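Long-range contacts in lipase (Rhizopus chinensis, PDB 6A0W), which probably hydrolyses the ester bonds of triacylglycerols and has its substrate binding affinity regulated by an N-terminal polypeptide segment: residues 197-202 with 221-226; 214-219 with 244-249; 250-255 with 286-291. All coordinates share one frame; numbering follows the deposited sequence.

Contact 1 (197-202 with 221-226)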
loop_
_atom_site.group_PDB
_atom_site.type_symbol
_atom_site.label_atom_id
_atom_site.label_comp_id
_atom_site.label_asym_id
_atom_site.label_seq_id
_atom_site.Cartn_x
_atom_site.Cartn_y
_atom_site.Cartn_z
ATOM N N LEU A 197 12.925 -6.690 6.250
ATOM C CA LEU A 197 12.178 -5.955 5.257
ATOM C C LEU A 197 10.710 -6.355 5.342
ATOM O O LEU A 197 10.388 -7.543 5.355
ATOM C CB LEU A 197 12.697 -6.275 3.856
ATOM C CG LEU A 197 11.933 -5.745 2.662
ATOM C CD1 LEU A 197 11.985 -4.220 2.673
ATOM C CD2 LEU A 197 12.533 -6.264 1.373
ATOM N N SER A 198 9.839 -5.364 5.187
ATOM C CA SER A 198 8.395 -5.555 5.352
ATOM C C SER A 198 7.691 -4.516 4.478
ATOM O O SER A 198 8.183 -3.405 4.333
ATOM C CB SER A 198 8.020 -5.295 6.857
ATOM O OG SER A 198 7.936 -6.534 7.491
ATOM N N ILE A 199 6.486 -4.838 4.022
ATOM C CA ILE A 199 5.706 -3.992 3.156
ATOM C C ILE A 199 4.330 -3.794 3.812
ATOM O O ILE A 199 3.661 -4.762 4.187
ATOM C CB ILE A 199 5.474 -4.641 1.793
ATOM C CG1 ILE A 199 6.821 -5.035 1.113
ATOM C CG2 ILE A 199 4.774 -3.656 0.872
ATOM C CD1 ILE A 199 6.661 -6.015 -0.047
ATOM N N TYR A 200 3.925 -2.542 3.956
ATOM C CA TYR A 200 2.598 -2.222 4.490
ATOM C C TYR A 200 1.876 -1.296 3.566
ATOM O O TYR A 200 2.393 -0.222 3.205
ATOM C CB TYR A 200 2.710 -1.519 5.852
ATOM C CG TYR A 200 3.172 -2.435 6.969
ATOM C CD1 TYR A 200 4.531 -2.662 7.172
ATOM C CD2 TYR A 200 2.265 -2.939 7.918
ATOM C CE1 TYR A 200 4.971 -3.539 8.144
ATOM C CE2 TYR A 200 2.711 -3.752 8.954
ATOM C CZ TYR A 200 4.059 -4.024 9.080
ATOM O OH TYR A 200 4.558 -4.793 10.096
ATOM N N THR A 201 0.614 -1.623 3.336
ATOM C CA THR A 201 -0.213 -0.798 2.484
ATOM C C THR A 201 -1.635 -0.569 3.073
ATOM O O THR A 201 -2.152 -1.407 3.841
ATOM C CB THR A 201 -0.363 -1.406 1.066
ATOM O OG1 THR A 201 -1.068 -2.644 1.118
ATOM C CG2 THR A 201 0.992 -1.607 0.375
ATOM N N VAL A 202 -2.269 0.502 2.589
ATOM C CA VAL A 202 -3.660 0.855 2.870
ATOM C C VAL A 202 -4.332 1.178 1.550
ATOM O O VAL A 202 -3.787 1.960 0.758
ATOM C CB VAL A 202 -3.797 2.011 3.901
ATOM C CG1 VAL A 202 -3.510 1.479 5.304
ATOM C CG2 VAL A 202 -2.860 3.171 3.599
ATOM N N ILE A 221 8.729 -12.161 2.208
ATOM C CA ILE A 221 8.667 -10.762 2.674
ATOM C C ILE A 221 7.233 -10.450 3.156
ATOM O O ILE A 221 6.287 -10.541 2.366
ATOM C CB ILE A 221 8.996 -9.744 1.560
ATOM C CG1 ILE A 221 10.422 -9.984 1.028
ATOM C CG2 ILE A 221 8.887 -8.293 2.091
ATOM C CD1 ILE A 221 11.538 -9.856 2.046
ATOM N N PRO A 222 7.071 -10.050 4.422
ATOM C CA PRO A 222 5.720 -9.772 4.922
ATOM C C PRO A 222 5.076 -8.618 4.153
ATOM O O PRO A 222 5.698 -7.595 3.933
ATOM C CB PRO A 222 5.982 -9.373 6.386
ATOM C CG PRO A 222 7.230 -10.130 6.735
ATOM C CD PRO A 222 8.069 -9.895 5.502
ATOM N N PHE A 223 3.948 -8.899 3.529
ATOM C CA PHE A 223 3.196 -7.915 2.790
ATOM C C PHE A 223 1.816 -7.762 3.440
ATOM O O PHE A 223 0.975 -8.645 3.332
ATOM C CB PHE A 223 3.056 -8.420 1.355
ATOM C CG PHE A 223 2.193 -7.561 0.460
ATOM C CD1 PHE A 223 2.142 -6.193 0.618
ATOM C CD2 PHE A 223 1.471 -8.126 -0.569
ATOM C CE1 PHE A 223 1.366 -5.427 -0.214
ATOM C CE2 PHE A 223 0.592 -7.375 -1.329
ATOM C CZ PHE A 223 0.617 -6.013 -1.212
ATOM N N HIS A 224 1.564 -6.597 4.025
ATOM C CA HIS A 224 0.327 -6.358 4.764
ATOM C C HIS A 224 -0.593 -5.481 3.937
ATOM O O HIS A 224 -0.182 -4.416 3.470
ATOM C CB HIS A 224 0.652 -5.631 6.067
ATOM C CG HIS A 224 1.564 -6.383 6.964
ATOM N ND1 HIS A 224 1.096 -7.192 7.979
ATOM C CD2 HIS A 224 2.915 -6.377 7.069
ATOM C CE1 HIS A 224 2.130 -7.703 8.623
ATOM N NE2 HIS A 224 3.240 -7.200 8.111
ATOM N N ARG A 225 -1.796 -5.978 3.649
ATOM C CA ARG A 225 -2.789 -5.186 2.938
ATOM C C ARG A 225 -3.947 -4.822 3.880
ATOM O O ARG A 225 -4.882 -5.606 4.058
ATOM C CB ARG A 225 -3.338 -5.938 1.740
ATOM C CG ARG A 225 -2.285 -6.303 0.703
ATOM C CD ARG A 225 -2.903 -6.848 -0.560
ATOM N NE ARG A 225 -3.700 -8.033 -0.325
ATOM C CZ ARG A 225 -5.024 -8.058 -0.213
ATOM N NH1 ARG A 225 -5.732 -6.934 -0.333
ATOM N NH2 ARG A 225 -5.643 -9.239 -0.088
ATOM N N THR A 226 -3.920 -3.598 4.381
ATOM C CA THR A 226 -5.038 -3.066 5.150
ATOM C C THR A 226 -6.101 -2.466 4.239
ATOM O O THR A 226 -5.788 -1.863 3.206
ATOM C CB THR A 226 -4.572 -2.065 6.196
ATOM O OG1 THR A 226 -3.662 -2.715 7.085
ATOM C CG2 THR A 226 -5.793 -1.495 6.983
HETATM O O HOH W 1 5.589 -7.873 9.248
HETATM O O HOH W 2 -4.020 -2.537 1.066
HETATM O O HOH W 3 -1.073 -2.215 6.213
#

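Contact 2 (214-219 with 244-249). With SO4 (sulfate ion), chain D.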
loop_
_atom_site.group_PDB
_atom_site.type_symbol
_atom_site.label_atom_id
_atom_site.label_comp_id
_atom_site.label_asym_id
_atom_site.label_seq_id
_atom_site.Cartn_x
_atom_site.Cartn_y
_atom_site.Cartn_z
ATOM N N TYR A 214 1.877 -15.520 -6.511
ATOM C CA TYR A 214 2.572 -16.675 -5.945
ATOM C C TYR A 214 4.023 -16.369 -5.687
ATOM O O TYR A 214 4.586 -16.780 -4.661
ATOM C CB TYR A 214 2.449 -17.914 -6.837
ATOM C CG TYR A 214 1.023 -18.247 -7.218
ATOM C CD1 TYR A 214 -0.026 -18.041 -6.338
ATOM C CD2 TYR A 214 0.743 -18.843 -8.438
ATOM C CE1 TYR A 214 -1.337 -18.380 -6.683
ATOM C CE2 TYR A 214 -0.542 -19.195 -8.792
ATOM C CZ TYR A 214 -1.583 -18.925 -7.926
ATOM O OH TYR A 214 -2.866 -19.251 -8.302
ATOM N N TYR A 215 4.639 -15.625 -6.604
ATOM C CA TYR A 215 6.016 -15.217 -6.411
ATOM C C TYR A 215 6.161 -14.362 -5.144
ATOM O O TYR A 215 7.093 -14.513 -4.354
ATOM C CB TYR A 215 6.547 -14.442 -7.652
ATOM C CG TYR A 215 7.885 -13.781 -7.387
ATOM C CD1 TYR A 215 9.031 -14.527 -7.216
ATOM C CD2 TYR A 215 7.975 -12.416 -7.212
ATOM C CE1 TYR A 215 10.238 -13.938 -6.855
ATOM C CE2 TYR A 215 9.148 -11.827 -6.806
ATOM C CZ TYR A 215 10.285 -12.569 -6.662
ATOM O OH TYR A 215 11.464 -11.929 -6.324
ATOM N N VAL A 216 5.311 -13.359 -5.014
ATOM C CA VAL A 216 5.418 -12.469 -3.864
ATOM C C VAL A 216 5.355 -13.279 -2.554
ATOM O O VAL A 216 6.176 -13.107 -1.641
ATOM C CB VAL A 216 4.278 -11.433 -3.893
ATOM C CG1 VAL A 216 4.171 -10.749 -2.542
ATOM C CG2 VAL A 216 4.543 -10.397 -4.979
ATOM N N ASP A 217 4.396 -14.183 -2.501
ATOM C CA ASP A 217 4.233 -15.095 -1.344
ATOM C C ASP A 217 5.463 -15.983 -1.115
ATOM O O ASP A 217 5.909 -16.134 0.012
ATOM C CB ASP A 217 2.978 -15.961 -1.558
ATOM C CG ASP A 217 1.702 -15.226 -1.257
ATOM O OD1 ASP A 217 1.776 -14.114 -0.663
ATOM O OD2 ASP A 217 0.614 -15.763 -1.608
ATOM N N SER A 218 6.133 -16.384 -2.198
ATOM C CA SER A 218 7.318 -17.243 -2.103
ATOM C C SER A 218 8.489 -16.553 -1.515
ATOM O O SER A 218 9.390 -17.212 -1.018
ATOM C CB SER A 218 7.732 -17.786 -3.471
ATOM O OG SER A 218 8.332 -16.811 -4.299
ATOM N N THR A 219 8.518 -15.225 -1.561
ATOM C CA THR A 219 9.687 -14.522 -1.040
ATOM C C THR A 219 9.711 -14.538 0.471
ATOM O O THR A 219 10.740 -14.173 1.096
ATOM C CB THR A 219 9.748 -13.029 -1.479
ATOM O OG1 THR A 219 8.654 -12.280 -0.915
ATOM C CG2 THR A 219 9.699 -12.883 -3.013
ATOM N N LEU A 244 -4.506 -10.915 -9.074
ATOM C CA LEU A 244 -4.675 -11.630 -7.800
ATOM C C LEU A 244 -3.842 -10.991 -6.709
ATOM O O LEU A 244 -2.703 -10.641 -6.965
ATOM C CB LEU A 244 -4.277 -13.094 -7.944
ATOM C CG LEU A 244 -4.610 -14.025 -6.776
ATOM C CD1 LEU A 244 -6.118 -14.183 -6.651
ATOM C CD2 LEU A 244 -3.945 -15.381 -7.037
ATOM N N HIS A 245 -4.453 -10.719 -5.544
ATOM C CA HIS A 245 -3.702 -10.213 -4.381
ATOM C C HIS A 245 -2.947 -11.354 -3.659
ATOM O O HIS A 245 -3.567 -12.225 -3.049
ATOM C CB HIS A 245 -4.646 -9.607 -3.330
ATOM C CG HIS A 245 -5.219 -8.265 -3.667
ATOM N ND1 HIS A 245 -4.437 -7.125 -3.761
ATOM C CD2 HIS A 245 -6.502 -7.837 -3.650
ATOM C CE1 HIS A 245 -5.221 -6.069 -3.887
ATOM N NE2 HIS A 245 -6.480 -6.469 -3.797
ATOM N N PRO A 246 -1.644 -11.193 -3.480
ATOM C CA PRO A 246 -0.934 -11.824 -2.396
ATOM C C PRO A 246 -1.011 -10.992 -1.132
ATOM O O PRO A 246 -1.629 -9.940 -1.127
ATOM C CB PRO A 246 0.492 -11.840 -2.922
ATOM C CG PRO A 246 0.572 -10.551 -3.670
ATOM C CD PRO A 246 -0.766 -10.301 -4.258
ATOM N N GLY A 247 -0.336 -11.425 -0.087
ATOM C CA GLY A 247 -0.329 -10.688 1.158
ATOM C C GLY A 247 -1.496 -11.073 2.063
ATOM O O GLY A 247 -2.372 -11.873 1.723
ATOM N N VAL A 248 -1.408 -10.575 3.273
ATOM C CA VAL A 248 -2.356 -10.851 4.322
ATOM C C VAL A 248 -3.266 -9.617 4.528
ATOM O O VAL A 248 -2.802 -8.500 4.840
ATOM C CB VAL A 248 -1.578 -11.152 5.614
ATOM C CG1 VAL A 248 -2.548 -11.265 6.802
ATOM C CG2 VAL A 248 -0.717 -12.413 5.431
ATOM N N GLU A 249 -4.553 -9.807 4.261
ATOM C CA GLU A 249 -5.555 -8.732 4.401
ATOM C C GLU A 249 -5.941 -8.471 5.871
ATOM O O GLU A 249 -6.316 -9.413 6.584
ATOM C CB GLU A 249 -6.810 -9.132 3.608
ATOM C CG GLU A 249 -7.862 -8.028 3.580
ATOM C CD GLU A 249 -9.095 -8.344 2.773
ATOM O OE1 GLU A 249 -9.136 -9.363 2.030
ATOM O OE2 GLU A 249 -9.989 -7.466 2.816
HETATM S S SO4 D . -2.754 -21.311 -11.399
HETATM O O1 SO4 D . -2.640 -19.861 -11.685
HETATM O O2 SO4 D . -4.059 -21.857 -11.865
HETATM O O3 SO4 D . -1.647 -21.987 -12.114
HETATM O O4 SO4 D . -2.607 -21.639 -9.960
#

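Contact 3 (250-255 with 286-291). With SO4 (sulfate ion), chain C.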
loop_
_atom_site.group_PDB
_atom_site.type_symbol
_atom_site.label_atom_id
_atom_site.label_comp_id
_atom_site.label_asym_id
_atom_site.label_seq_id
_atom_site.Cartn_x
_atom_site.Cartn_y
_atom_site.Cartn_z
ATOM N N SER A 250 -5.768 -7.224 6.321
ATOM C CA SER A 250 -6.309 -6.748 7.569
ATOM C C SER A 250 -7.457 -5.783 7.270
ATOM O O SER A 250 -7.254 -4.760 6.609
ATOM C CB SER A 250 -5.222 -6.075 8.405
ATOM O OG SER A 250 -4.387 -5.220 7.640
ATOM N N TRP A 251 -8.687 -6.199 7.580
ATOM C CA TRP A 251 -9.908 -5.505 7.137
ATOM C C TRP A 251 -10.536 -4.748 8.306
ATOM O O TRP A 251 -10.964 -5.373 9.271
ATOM C CB TRP A 251 -10.904 -6.506 6.588
ATOM C CG TRP A 251 -12.154 -5.908 6.055
ATOM C CD1 TRP A 251 -12.302 -4.690 5.487
ATOM C CD2 TRP A 251 -13.434 -6.537 5.994
ATOM N NE1 TRP A 251 -13.577 -4.549 4.994
ATOM C CE2 TRP A 251 -14.293 -5.672 5.302
ATOM C CE3 TRP A 251 -13.926 -7.756 6.434
ATOM C CZ2 TRP A 251 -15.630 -5.960 5.102
ATOM C CZ3 TRP A 251 -15.241 -8.077 6.164
ATOM C CH2 TRP A 251 -16.080 -7.181 5.503
ATOM N N ILE A 252 -10.518 -3.417 8.232
ATOM C CA ILE A 252 -11.130 -2.553 9.224
ATOM C C ILE A 252 -12.628 -2.550 8.990
ATOM O O ILE A 252 -13.116 -2.048 7.984
ATOM C CB ILE A 252 -10.683 -1.104 9.091
ATOM C CG1 ILE A 252 -9.170 -0.960 9.209
ATOM C CG2 ILE A 252 -11.334 -0.268 10.161
ATOM C CD1 ILE A 252 -8.664 0.429 8.802
ATOM N N LYS A 253 -13.349 -3.244 9.862
ATOM C CA LYS A 253 -14.799 -3.308 9.761
ATOM C C LYS A 253 -15.415 -2.161 10.550
ATOM O O LYS A 253 -16.294 -1.461 10.061
ATOM C CB LYS A 253 -15.291 -4.675 10.224
ATOM C CG LYS A 253 -14.846 -5.805 9.313
ATOM C CD LYS A 253 -15.458 -7.134 9.738
ATOM C CE LYS A 253 -16.954 -7.234 9.478
ATOM N NZ LYS A 253 -17.565 -8.473 10.055
ATOM N N GLU A 254 -14.867 -1.872 11.720
ATOM C CA GLU A 254 -15.310 -0.715 12.488
ATOM C C GLU A 254 -14.285 -0.467 13.555
ATOM O O GLU A 254 -13.946 -1.366 14.326
ATOM C CB GLU A 254 -16.682 -1.025 13.148
ATOM C CG GLU A 254 -17.201 0.114 14.019
ATOM C CD GLU A 254 -17.775 1.282 13.219
ATOM O OE1 GLU A 254 -17.919 1.175 11.976
ATOM O OE2 GLU A 254 -18.166 2.290 13.857
ATOM N N ASP A 255 -13.739 0.732 13.608
ATOM C CA ASP A 255 -12.825 1.027 14.701
ATOM C C ASP A 255 -13.571 1.281 16.015
ATOM O O ASP A 255 -14.734 1.639 15.990
ATOM C CB ASP A 255 -11.972 2.242 14.353
ATOM C CG ASP A 255 -10.734 1.877 13.497
ATOM O OD1 ASP A 255 -10.025 0.874 13.826
ATOM O OD2 ASP A 255 -10.460 2.664 12.563
ATOM N N THR A 286 -9.972 7.356 4.338
ATOM C CA THR A 286 -9.718 7.365 5.776
ATOM C C THR A 286 -9.371 5.953 6.246
ATOM O O THR A 286 -10.052 4.993 5.891
ATOM C CB THR A 286 -10.977 7.854 6.549
ATOM O OG1 THR A 286 -11.505 9.011 5.892
ATOM C CG2 THR A 286 -10.604 8.248 7.986
ATOM N N TYR A 287 -8.234 5.829 6.915
ATOM C CA TYR A 287 -7.770 4.567 7.467
ATOM C C TYR A 287 -7.372 4.860 8.907
ATOM O O TYR A 287 -6.475 5.676 9.160
ATOM C CB TYR A 287 -6.553 4.015 6.667
ATOM C CG TYR A 287 -6.998 3.166 5.478
ATOM C CD1 TYR A 287 -7.476 3.754 4.321
ATOM C CD2 TYR A 287 -6.893 1.784 5.493
ATOM C CE1 TYR A 287 -7.906 2.986 3.250
ATOM C CE2 TYR A 287 -7.334 0.993 4.422
ATOM C CZ TYR A 287 -7.819 1.590 3.300
ATOM O OH TYR A 287 -8.381 0.831 2.296
ATOM N N PHE A 288 -8.046 4.176 9.830
ATOM C CA PHE A 288 -7.822 4.302 11.274
ATOM C C PHE A 288 -8.014 5.730 11.753
ATOM O O PHE A 288 -7.187 6.247 12.491
ATOM C CB PHE A 288 -6.407 3.832 11.654
ATOM C CG PHE A 288 -6.101 2.415 11.260
ATOM C CD1 PHE A 288 -6.711 1.348 11.913
ATOM C CD2 PHE A 288 -5.153 2.142 10.277
ATOM C CE1 PHE A 288 -6.391 0.038 11.606
ATOM C CE2 PHE A 288 -4.835 0.827 9.962
ATOM C CZ PHE A 288 -5.430 -0.231 10.646
ATOM N N GLY A 289 -8.990 6.412 11.177
ATOM C CA GLY A 289 -9.200 7.851 11.403
ATOM C C GLY A 289 -8.208 8.776 10.731
ATOM O O GLY A 289 -8.275 9.971 10.927
ATOM N N ILE A 290 -7.210 8.245 10.031
ATOM C CA ILE A 290 -6.200 9.095 9.345
ATOM C C ILE A 290 -6.626 9.392 7.905
ATOM O O ILE A 290 -6.923 8.485 7.131
ATOM C CB ILE A 290 -4.828 8.387 9.267
ATOM C CG1 ILE A 290 -4.313 8.090 10.671
ATOM C CG2 ILE A 290 -3.793 9.229 8.519
ATOM C CD1 ILE A 290 -3.274 6.968 10.696
ATOM N N ASN A 291 -6.690 10.670 7.559
ATOM C CA ASN A 291 -7.015 11.086 6.203
ATOM C C ASN A 291 -5.874 10.709 5.245
ATOM O O ASN A 291 -4.697 11.035 5.494
ATOM C CB ASN A 291 -7.190 12.596 6.099
ATOM C CG ASN A 291 -7.290 13.043 4.640
ATOM O OD1 ASN A 291 -6.316 13.568 4.098
ATOM N ND2 ASN A 291 -8.370 12.635 3.950
HETATM S S SO4 C . -11.794 4.377 10.466
HETATM O O1 SO4 C . -11.359 5.645 9.888
HETATM O O2 SO4 C . -13.195 4.143 10.059
HETATM O O3 SO4 C . -11.697 4.441 11.935
HETATM O O4 SO4 C . -10.907 3.299 9.963
#

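Contact 1 (197-202 with 221-226)
L197 meets I221 through methyl groups, its CD2 lying 3.8 Å from CD1 of I221. One step on, S198 OG rests against CB and CG of P222, and a water links it to H224 NE2. I199 N and O both bond to the neighbouring segment, N donating to P222 O and O accepting from H224 N at 2.8 Å. Its branches part: CD1 reaches I221 CG2, while CG2, anti to the backbone N, comes within 3.7 Å of F223 CD1. Strands 197-202 and 223-228 are parallel neighbours in the central sheet of the alpha/beta-hydrolase fold, joined by a beta-alpha-beta crossover through helix 210-218. On the face opposite I199 and F223, Y200 and H224 point the same way and form an offset stack, planes 9° and ring centroids 4.0 Å apart; H224 CD2 lies over one face of the Y200 ring, displaced toward its rim. T201 N then bonds to H224 O (2.9 Å), and T201 O receives T226 N at the same length. T201 CG2 lies in plane at the edge of the F223 ring. V202 CG1 runs alongside T226, 3.8 Å from its CB, and helix 38-53 covers this pair with A48 and L44.

Contact 2 (214-219 with 244-249)
A single long hydrogen bond links D217 to G247: the glycine N reaches OD1 of the aspartate at 3.5 Å, weak by its length yet nearly straight, with 168° at the hydrogen. The same OD1 lies 3.5 Å from P246 CB, so one carboxylate oxygen meets both the proline ring and the following peptide. With CG of D217 turned anti to its carbonyl carbon (chi1 -78°), the carboxylate leans from the flank of the helix toward the loop. G247, with phi 87°, has a backbone shape suited to glycine. P246 O accepts from R225 NE.

The remaining touches between the two segments are apolar. V216 crosses P246 at about a right angle, and its CG1 stands 3.8 Å from P246 CG, with CB of the valine equally close to the same ring atom. Further back on the helix, Y214 meets L244 obliquely, ring atom CE1 lying 4.0 Å from L244 CD2. Beyond this touch the phenol OH of Y214 donates to O4 of a sulfate ion at 2.9 Å; the ion, probably from the crystallisation liquor, is also bonded by N210 ND2.

Helix 210-218 is the connection between strands 197-202 and 223-228, and this contact sets Y214, V216 and D217 of the helix against the loop that leads into strand 248-252. A213 of the helix also touches both L244 and P246, while F223 of the adjacent strand packs on the proline from the sheet side. Immediately after G247, V248 joins the sheet through backbone bonds to F223 and R225.

Contact 3 (250-255 with 286-291)
The ring of F288 receives I252 CD1 squarely over one face, 3.7 Å from the ring centroid and only 12° off the ring normal, a CH-pi contact. At the ring edge, near its plane, D255 OD1 lies 3.9 Å from F288 CD1 as modelled, a placement made doubtful by the crowding of this carboxylate against a sulfate ion. The neighbouring Y287 ring meets the same methyl obliquely, its CD2 lying 4.0 Å from I252 CD1. Both aromatic residues belong to a tight beta hairpin with a type I' turn from Y287 to I290, closed by reciprocal backbone bonds between those two residues. The hairpin follows closely after H284, the probable histidine of a Ser-His-Asp triad in this alpha/beta-hydrolase fold. Y287 OH bonds to D231 OD2, the probable acid of that triad, and also accepts from H228 N.

I252 belongs to strand 248-252, just before the corner at K253, with CG1 anti to the carbonyl carbon (chi1 -58°) and CD1 extended onto the phenylalanine. F288 also touches L44 and T45 of helix 38-53. The sulfate ion, probably from the crystallisation liquor, sits between the two segments and is also bonded by H228 NE2. F288 N donates to sulfate O4, and G289 N reaches sulfate O1 at 2.8 Å.

In the fold
The first of these segments met from the N terminus is strand 197-202, after most other strands of the central sheet; the chain then runs through helix 210-218 and returns alongside as strand 223-228, where contact 1 closes this crossover. Contact 2 opens on the helix before that closure and closes only at 244-249, so the two cross along the sequence. They also touch in space, where strand 223-228 lies beside 248-252. Contact 3 starts on the very next residue, follows the other two in series, and closes at the hairpin 286-291. Together they bind the helix, adjacent strands of the central sheet and the C-terminal hairpin; T226 and S250, joined by their hydroxyls, link contacts 1 and 3.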